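Local structure of aldehyde dehydrogenase (Listeria monocytogenes, 3K9D) at residues Met93-Asn98 and Val102-Val107; Val125-Leu130 and Asp432-Glu437. The protein probably oxidises aldehydes with NAD or NADP as the electron acceptor. All coordinates share one frame; numbering follows the deposited sequence.

Contact 1. Residues Met93-Asn98 and Val102-Val107; sequences MLKEDN and VMEVAV
Lys95 and Glu104 extend alongside each other in the same direction from neighbouring antiparallel strands. Along the lysine, CB packs on CB of Glu104 at 4.0 Å, CD lies near the glutamate carboxyl carbon, and a bend at chi3 (56°) turns the chain so that CE rests against OE2. The tip forms a salt bridge, Lys95 NZ to Glu104 OE2 at 3.0 Å, the ammonium approaching OE2 well above the plane of the carboxylate (60°). The backbones of the same residues are bonded as well: Glu104 N donates to Lys95 O at 2.8 Å, while Glu104 O takes both Leu94 N (2.8 Å) and the longer Lys95 N (3.3 Å). Two residues facing one make a classic beta bulge in the hairpin of strands 92-97 and 102-116. Strand 440-447 hydrogen-bonds to the other edge of 102-116, and Arg386 and Ala389 of the second subunit pack on the hairpin, consistent with the oligomerisation hairpin of aldehyde dehydrogenases. Near the turn, Asp97 and Val102 exchange backbone hydrogen bonds, and Asp97 OD2 accepts from Lys100 N. On the other face, with CG anti to the backbone N (chi1 -178°) and further bends at chi2 and chi3, Met93 curls toward the facing strand, SD 3.9 Å from Val105 CG2 and CE 3.9 Å from Met103 SD. Glu96 brings its CG near Met103 SD.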
ATOM      1  N   MET A  93      -8.157  -1.661  20.228  1.00 13.82           N
ATOM      2  CA  MET A  93      -6.914  -1.162  20.812  1.00 18.56           C
ATOM      3  C   MET A  93      -5.818  -2.224  20.804  1.00 21.63           C
ATOM      4  O   MET A  93      -5.969  -3.280  21.419  1.00 21.40           O
ATOM      5  CB  MET A  93      -7.148  -0.692  22.245  1.00 17.99           C
ATOM      6  CG  MET A  93      -5.916  -0.122  22.921  1.00 27.52           C
ATOM      7  SD  MET A  93      -5.675   1.616  22.515  1.00 23.19           S
ATOM      8  CE  MET A  93      -7.032   2.324  23.429  1.00 16.99           C
ATOM      9  N   LEU A  94      -4.717  -1.924  20.117  1.00 16.69           N
ATOM     10  CA  LEU A  94      -3.610  -2.854  20.002  1.00 20.60           C
ATOM     11  C   LEU A  94      -2.493  -2.535  20.984  1.00 28.00           C
ATOM     12  O   LEU A  94      -1.942  -3.432  21.621  1.00 27.71           O
ATOM     13  CB  LEU A  94      -3.066  -2.872  18.568  1.00 22.37           C
ATOM     14  CG  LEU A  94      -3.993  -3.235  17.402  1.00 27.76           C
ATOM     15  CD1 LEU A  94      -3.258  -3.051  16.087  1.00 36.86           C
ATOM     16  CD2 LEU A  94      -4.528  -4.663  17.515  1.00 21.50           C
ATOM     17  N   LYS A  95      -2.159  -1.255  21.102  1.00 21.93           N
ATOM     18  CA  LYS A  95      -0.964  -0.838  21.818  1.00 16.55           C
ATOM     19  C   LYS A  95      -1.245   0.438  22.580  1.00 20.52           C
ATOM     20  O   LYS A  95      -1.982   1.291  22.090  1.00 18.11           O
ATOM     21  CB  LYS A  95       0.161  -0.575  20.823  1.00 17.14           C
ATOM     22  CG  LYS A  95       1.190  -1.670  20.705  1.00 36.99           C
ATOM     23  CD  LYS A  95       2.180  -1.372  19.584  1.00 39.89           C
ATOM     24  CE  LYS A  95       2.863  -0.017  19.758  1.00 46.82           C
ATOM     25  NZ  LYS A  95       3.915   0.198  18.716  1.00 32.16           N
ATOM     26  N   GLU A  96      -0.670   0.549  23.779  1.00 17.00           N
ATOM     27  CA  GLU A  96      -0.745   1.750  24.600  1.00 23.95           C
ATOM     28  C   GLU A  96       0.659   2.075  25.103  1.00 32.23           C
ATOM     29  O   GLU A  96       1.065   1.606  26.172  1.00 38.69           O
ATOM     30  CB  GLU A  96      -1.691   1.543  25.795  1.00 26.42           C
ATOM     31  CG  GLU A  96      -3.163   1.415  25.436  1.00 35.12           C
ATOM     32  CD  GLU A  96      -3.978   0.763  26.535  1.00 41.34           C
ATOM     33  OE1 GLU A  96      -4.106   1.364  27.632  1.00 29.24           O
ATOM     34  OE2 GLU A  96      -4.493  -0.352  26.295  1.00 37.46           O
ATOM     35  N   ASP A  97       1.405   2.854  24.322  1.00 26.77           N
ATOM     36  CA  ASP A  97       2.748   3.282  24.722  1.00 27.46           C
ATOM     37  C   ASP A  97       2.636   4.498  25.629  1.00 29.98           C
ATOM     38  O   ASP A  97       2.307   5.591  25.170  1.00 29.31           O
ATOM     39  CB  ASP A  97       3.625   3.569  23.487  1.00 26.82           C
ATOM     40  CG  ASP A  97       5.064   3.920  23.842  1.00 30.60           C
ATOM     41  OD1 ASP A  97       5.946   3.733  22.972  1.00 35.75           O
ATOM     42  OD2 ASP A  97       5.330   4.388  24.974  1.00 23.32           O
ATOM     43  N   ASN A  98       2.918   4.302  26.919  1.00 28.59           N
ATOM     44  CA  ASN A  98       2.796   5.374  27.912  1.00 31.31           C
ATOM     45  C   ASN A  98       4.022   6.276  27.980  1.00 28.19           C
ATOM     46  O   ASN A  98       3.924   7.402  28.455  1.00 24.73           O
ATOM     47  CB  ASN A  98       2.469   4.819  29.308  1.00 32.73           C
ATOM     48  CG  ASN A  98       1.240   3.931  29.312  1.00 37.94           C
ATOM     49  OD1 ASN A  98       1.301   2.763  28.928  1.00 40.00           O
ATOM     50  ND2 ASN A  98       0.121   4.476  29.757  1.00 30.11           N
ATOM     51  N   VAL A 102       1.478   7.474  23.041  1.00 12.40           N
ATOM     52  CA  VAL A 102       0.858   7.148  21.758  1.00 14.59           C
ATOM     53  C   VAL A 102       0.138   5.790  21.877  1.00 18.76           C
ATOM     54  O   VAL A 102       0.755   4.778  22.211  1.00 15.83           O
ATOM     55  CB  VAL A 102       1.902   7.061  20.605  1.00  5.78           C
ATOM     56  CG1 VAL A 102       1.227   6.689  19.274  1.00 25.72           C
ATOM     57  CG2 VAL A 102       2.686   8.358  20.442  1.00 12.13           C
ATOM     58  N   MET A 103      -1.163   5.785  21.604  1.00 15.52           N
ATOM     59  CA  MET A 103      -1.951   4.558  21.554  1.00 15.58           C
ATOM     60  C   MET A 103      -2.184   4.185  20.099  1.00 14.80           C
ATOM     61  O   MET A 103      -2.229   5.068  19.237  1.00 14.43           O
ATOM     62  CB  MET A 103      -3.300   4.755  22.256  1.00 13.65           C
ATOM     63  CG  MET A 103      -3.199   5.359  23.656  1.00 17.90           C
ATOM     64  SD  MET A 103      -4.709   5.172  24.630  1.00 26.66           S
ATOM     65  CE  MET A 103      -5.827   6.328  23.842  1.00 18.93           C
ATOM     66  N   GLU A 104      -2.328   2.889  19.825  1.00 11.07           N
ATOM     67  CA  GLU A 104      -2.604   2.399  18.468  1.00 14.11           C
ATOM     68  C   GLU A 104      -3.870   1.545  18.437  1.00 20.28           C
ATOM     69  O   GLU A 104      -4.072   0.679  19.295  1.00 20.15           O
ATOM     70  CB  GLU A 104      -1.415   1.603  17.897  1.00  8.55           C
ATOM     71  CG  GLU A 104      -0.130   2.393  17.779  1.00 14.22           C
ATOM     72  CD  GLU A 104       0.971   1.670  17.027  1.00 29.32           C
ATOM     73  OE1 GLU A 104       0.691   0.704  16.280  1.00 33.73           O
ATOM     74  OE2 GLU A 104       2.138   2.091  17.176  1.00 38.10           O
ATOM     75  N   VAL A 105      -4.713   1.804  17.438  1.00 18.77           N
ATOM     76  CA  VAL A 105      -6.023   1.170  17.281  1.00 16.34           C
ATOM     77  C   VAL A 105      -6.133   0.673  15.846  1.00 17.60           C
ATOM     78  O   VAL A 105      -5.902   1.433  14.903  1.00 13.75           O
ATOM     79  CB  VAL A 105      -7.198   2.181  17.574  1.00 18.09           C
ATOM     80  CG1 VAL A 105      -8.584   1.588  17.211  1.00 10.38           C
ATOM     81  CG2 VAL A 105      -7.195   2.632  19.028  1.00 16.33           C
ATOM     82  N   ALA A 106      -6.478  -0.606  15.687  1.00 20.59           N
ATOM     83  CA  ALA A 106      -6.734  -1.191  14.382  1.00 11.15           C
ATOM     84  C   ALA A 106      -8.048  -0.677  13.788  1.00 14.59           C
ATOM     85  O   ALA A 106      -9.102  -0.673  14.447  1.00 19.40           O
ATOM     86  CB  ALA A 106      -6.751  -2.702  14.495  1.00 16.95           C
ATOM     87  N   VAL A 107      -7.977  -0.229  12.543  1.00 17.38           N
ATOM     88  CA  VAL A 107      -9.150   0.250  11.825  1.00 19.13           C
ATOM     89  C   VAL A 107      -9.325  -0.607  10.591  1.00 15.03           C
ATOM     90  O   VAL A 107      -8.451  -0.598   9.725  1.00 13.90           O
ATOM     91  CB  VAL A 107      -8.985   1.730  11.384  1.00 12.79           C
ATOM     92  CG1 VAL A 107     -10.204   2.201  10.627  1.00 17.51           C
ATOM     93  CG2 VAL A 107      -8.765   2.614  12.575  1.00 12.12           C
TER

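Contact 2. Residues Val125-Leu130 and Asp432-Glu437; sequences VIYKTL and DNIGPE
Tyr127 reaches from helix 121-134 to the backbone of Ile434, and its hydroxyl donates a hydrogen bond to the carbonyl: OH to Ile434 O is 2.6 Å. Its CB bond does not aim at the loop; a chi1 of 145°, away from the staggered positions, swings the ring so that the hydroxyl arrives there. The acceptor sits at the ring edge, in the plane of the ring, on the CE1 side, with Tyr127 CE1 3.4 Å from Ile434 O. Relative to the carbonyl, the hydroxyl stands above the peptide plane, 45° out of it. Ile434 CG1 comes within 3.5 Å of Tyr127 OH, a van der Waals contact. That branch lies between the backbone N and the carbonyl carbon, which brings it round to the tyrosine.

One shell further out, Val81 of helix 67-85 and Ala417 pack against Tyr127, and Thr419 N gives the hydroxyl a second, weak hydrogen bond. Thr419 also pairs by backbone hydrogen bonding with Ile434, so the residue that meets the hydroxyl helps to place its main acceptor. Before Ile434, Asn433 is held by Arg396 at OD1 and by the carbonyls of Val415 and Gly407 at ND2; after it, Gly435 N donates to Asn438 OD1. On the helix side, Val125 O accepts both Thr129 N and Thr129 OG1, at 3.0 and 2.8 Å, from opposite faces of its plane.

Both touching residues are buried, and the contact joins an early helix to the loop leading into strand 440-447 chiefly through one phenol and one carbonyl. The hydrogen bond gives both buried polar groups a partner, which probably offsets the cost of burying them.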
ATOM      1  N   VAL A 125     -10.728 -18.210  -2.206  1.00 16.88           N
ATOM      2  CA  VAL A 125     -11.918 -17.697  -1.514  1.00 15.03           C
ATOM      3  C   VAL A 125     -11.840 -17.928  -0.008  1.00 16.50           C
ATOM      4  O   VAL A 125     -12.027 -16.996   0.776  1.00 16.49           O
ATOM      5  CB  VAL A 125     -13.236 -18.288  -2.072  1.00 16.24           C
ATOM      6  CG1 VAL A 125     -14.433 -17.939  -1.160  1.00 14.93           C
ATOM      7  CG2 VAL A 125     -13.500 -17.781  -3.471  1.00 13.51           C
ATOM      8  N   ILE A 126     -11.536 -19.158   0.391  1.00 15.91           N
ATOM      9  CA  ILE A 126     -11.485 -19.522   1.816  1.00 12.73           C
ATOM     10  C   ILE A 126     -10.495 -18.623   2.533  1.00 14.87           C
ATOM     11  O   ILE A 126     -10.827 -18.023   3.545  1.00 12.44           O
ATOM     12  CB  ILE A 126     -11.141 -21.030   2.024  1.00 15.30           C
ATOM     13  CG1 ILE A 126     -12.341 -21.895   1.651  1.00 19.69           C
ATOM     14  CG2 ILE A 126     -10.744 -21.314   3.473  1.00 12.91           C
ATOM     15  CD1 ILE A 126     -12.005 -23.383   1.344  1.00 24.76           C
ATOM     16  N   TYR A 127      -9.292 -18.535   1.974  1.00 17.76           N
ATOM     17  CA  TYR A 127      -8.179 -17.783   2.535  1.00 19.14           C
ATOM     18  C   TYR A 127      -8.454 -16.275   2.635  1.00 12.72           C
ATOM     19  O   TYR A 127      -8.224 -15.705   3.677  1.00 15.41           O
ATOM     20  CB  TYR A 127      -6.899 -18.077   1.730  1.00 21.81           C
ATOM     21  CG  TYR A 127      -5.952 -16.911   1.580  1.00 14.62           C
ATOM     22  CD1 TYR A 127      -5.100 -16.532   2.622  1.00 13.47           C
ATOM     23  CD2 TYR A 127      -5.893 -16.189   0.380  1.00 19.15           C
ATOM     24  CE1 TYR A 127      -4.223 -15.433   2.478  1.00 15.87           C
ATOM     25  CE2 TYR A 127      -5.024 -15.097   0.232  1.00 16.05           C
ATOM     26  CZ  TYR A 127      -4.194 -14.734   1.275  1.00 17.11           C
ATOM     27  OH  TYR A 127      -3.340 -13.659   1.112  1.00 18.63           O
ATOM     28  N   LYS A 128      -8.956 -15.666   1.560  1.00 12.70           N
ATOM     29  CA  LYS A 128      -9.253 -14.218   1.527  1.00 16.19           C
ATOM     30  C   LYS A 128     -10.356 -13.848   2.506  1.00 19.26           C
ATOM     31  O   LYS A 128     -10.283 -12.807   3.147  1.00 16.85           O
ATOM     32  CB  LYS A 128      -9.652 -13.749   0.123  1.00 20.63           C
ATOM     33  CG  LYS A 128      -8.523 -13.750  -0.887  1.00 13.07           C
ATOM     34  CD  LYS A 128      -8.890 -12.958  -2.149  1.00 12.34           C
ATOM     35  CE  LYS A 128      -7.639 -12.759  -3.030  1.00 20.95           C
ATOM     36  NZ  LYS A 128      -7.921 -12.307  -4.415  1.00 15.87           N
ATOM     37  N   THR A 129     -11.365 -14.716   2.607  1.00 13.16           N
ATOM     38  CA  THR A 129     -12.484 -14.525   3.510  1.00 14.36           C
ATOM     39  C   THR A 129     -11.962 -14.481   4.940  1.00 16.46           C
ATOM     40  O   THR A 129     -12.206 -13.515   5.659  1.00 22.02           O
ATOM     41  CB  THR A 129     -13.528 -15.634   3.355  1.00  6.82           C
ATOM     42  OG1 THR A 129     -14.100 -15.575   2.050  1.00 17.12           O
ATOM     43  CG2 THR A 129     -14.657 -15.472   4.387  1.00 19.85           C
ATOM     44  N   LEU A 130     -11.206 -15.512   5.314  1.00 18.26           N
ATOM     45  CA  LEU A 130     -10.631 -15.643   6.649  1.00 18.68           C
ATOM     46  C   LEU A 130      -9.814 -14.441   7.069  1.00 22.45           C
ATOM     47  O   LEU A 130      -9.983 -13.943   8.180  1.00 21.88           O
ATOM     48  CB  LEU A 130      -9.731 -16.874   6.716  1.00 25.87           C
ATOM     49  CG  LEU A 130     -10.391 -18.230   6.898  1.00 16.33           C
ATOM     50  CD1 LEU A 130      -9.417 -19.286   6.476  1.00 14.05           C
ATOM     51  CD2 LEU A 130     -10.826 -18.430   8.321  1.00 18.88           C
ATOM     52  N   ASP A 432       4.397  -8.527   0.392  1.00 17.92           N
ATOM     53  CA  ASP A 432       4.040  -9.491   1.421  1.00 17.25           C
ATOM     54  C   ASP A 432       3.274 -10.683   0.872  1.00 19.75           C
ATOM     55  O   ASP A 432       2.610 -10.596  -0.172  1.00 19.32           O
ATOM     56  CB  ASP A 432       3.261  -8.832   2.568  1.00 16.91           C
ATOM     57  CG  ASP A 432       4.038  -7.687   3.228  1.00 20.81           C
ATOM     58  OD1 ASP A 432       5.286  -7.652   3.146  1.00 20.34           O
ATOM     59  OD2 ASP A 432       3.390  -6.814   3.828  1.00 20.58           O
ATOM     60  N   ASN A 433       3.419 -11.809   1.563  1.00 16.07           N
ATOM     61  CA  ASN A 433       2.404 -12.854   1.530  1.00 15.45           C
ATOM     62  C   ASN A 433       1.325 -12.280   2.400  1.00 10.77           C
ATOM     63  O   ASN A 433       1.511 -12.106   3.602  1.00 13.68           O
ATOM     64  CB  ASN A 433       2.934 -14.141   2.160  1.00 19.51           C
ATOM     65  CG  ASN A 433       3.747 -14.993   1.187  1.00 17.09           C
ATOM     66  OD1 ASN A 433       4.415 -14.483   0.296  1.00 20.43           O
ATOM     67  ND2 ASN A 433       3.697 -16.305   1.372  1.00 23.04           N
ATOM     68  N   ILE A 434       0.194 -11.950   1.814  1.00 19.72           N
ATOM     69  CA  ILE A 434      -0.666 -11.056   2.553  1.00 23.70           C
ATOM     70  C   ILE A 434      -1.669 -11.754   3.460  1.00 28.92           C
ATOM     71  O   ILE A 434      -2.075 -12.908   3.222  1.00 21.40           O
ATOM     72  CB  ILE A 434      -1.222  -9.880   1.705  1.00 31.36           C
ATOM     73  CG1 ILE A 434      -2.403 -10.289   0.848  1.00 17.93           C
ATOM     74  CG2 ILE A 434      -0.102  -9.173   0.950  1.00 25.29           C
ATOM     75  CD1 ILE A 434      -3.673  -9.717   1.415  1.00 23.74           C
ATOM     76  N   GLY A 435      -1.962 -11.062   4.556  1.00 22.12           N
ATOM     77  CA  GLY A 435      -2.835 -11.562   5.604  1.00 19.97           C
ATOM     78  C   GLY A 435      -3.519 -10.403   6.287  1.00 14.09           C
ATOM     79  O   GLY A 435      -3.627  -9.327   5.700  1.00 18.64           O
ATOM     80  N   PRO A 436      -3.968 -10.608   7.541  1.00 17.50           N
ATOM     81  CA  PRO A 436      -4.697  -9.617   8.353  1.00 19.92           C
ATOM     82  C   PRO A 436      -4.038  -8.242   8.439  1.00 21.21           C
ATOM     83  O   PRO A 436      -4.714  -7.228   8.291  1.00 24.55           O
ATOM     84  CB  PRO A 436      -4.738 -10.273   9.733  1.00 14.16           C
ATOM     85  CG  PRO A 436      -4.795 -11.723   9.423  1.00 17.65           C
ATOM     86  CD  PRO A 436      -3.826 -11.886   8.265  1.00 14.94           C
ATOM     87  N   GLU A 437      -2.720  -8.227   8.630  1.00 26.20           N
ATOM     88  CA  GLU A 437      -1.956  -6.995   8.825  1.00 21.23           C
ATOM     89  C   GLU A 437      -1.832  -6.106   7.585  1.00 25.82           C
ATOM     90  O   GLU A 437      -1.330  -4.986   7.677  1.00 22.68           O
ATOM     91  CB  GLU A 437      -0.571  -7.324   9.407  1.00 27.88           C
ATOM     92  CG  GLU A 437      -0.614  -7.768  10.871  1.00 28.30           C
ATOM     93  CD  GLU A 437       0.756  -8.048  11.470  1.00 37.34           C
ATOM     94  OE1 GLU A 437       0.808  -8.714  12.522  1.00 50.31           O
ATOM     95  OE2 GLU A 437       1.784  -7.607  10.906  1.00 37.74           O
TER

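In the fold
From the N terminus the chain passes four helices before strand 92-97, which turns back at once into strand 102-116: contact 1 closes this short hairpin. Strand 102-116 leads directly into helix 121-134, where contact 2 opens; it closes some 300 residues later, after the parallel sheet built from strands between 223 and 399 has been completed. The two contacts therefore follow in series, neither nesting nor crossing. The centres of contact 1 and contact 2 lie about 23 Å apart, and the nearest atoms of contact 1 and contact 2 about 8 Å apart. Strand 440-447 follows the second segment of contact 2 and pairs antiparallel with strand 102-116, bringing the late chain back to the hairpin of contact 1.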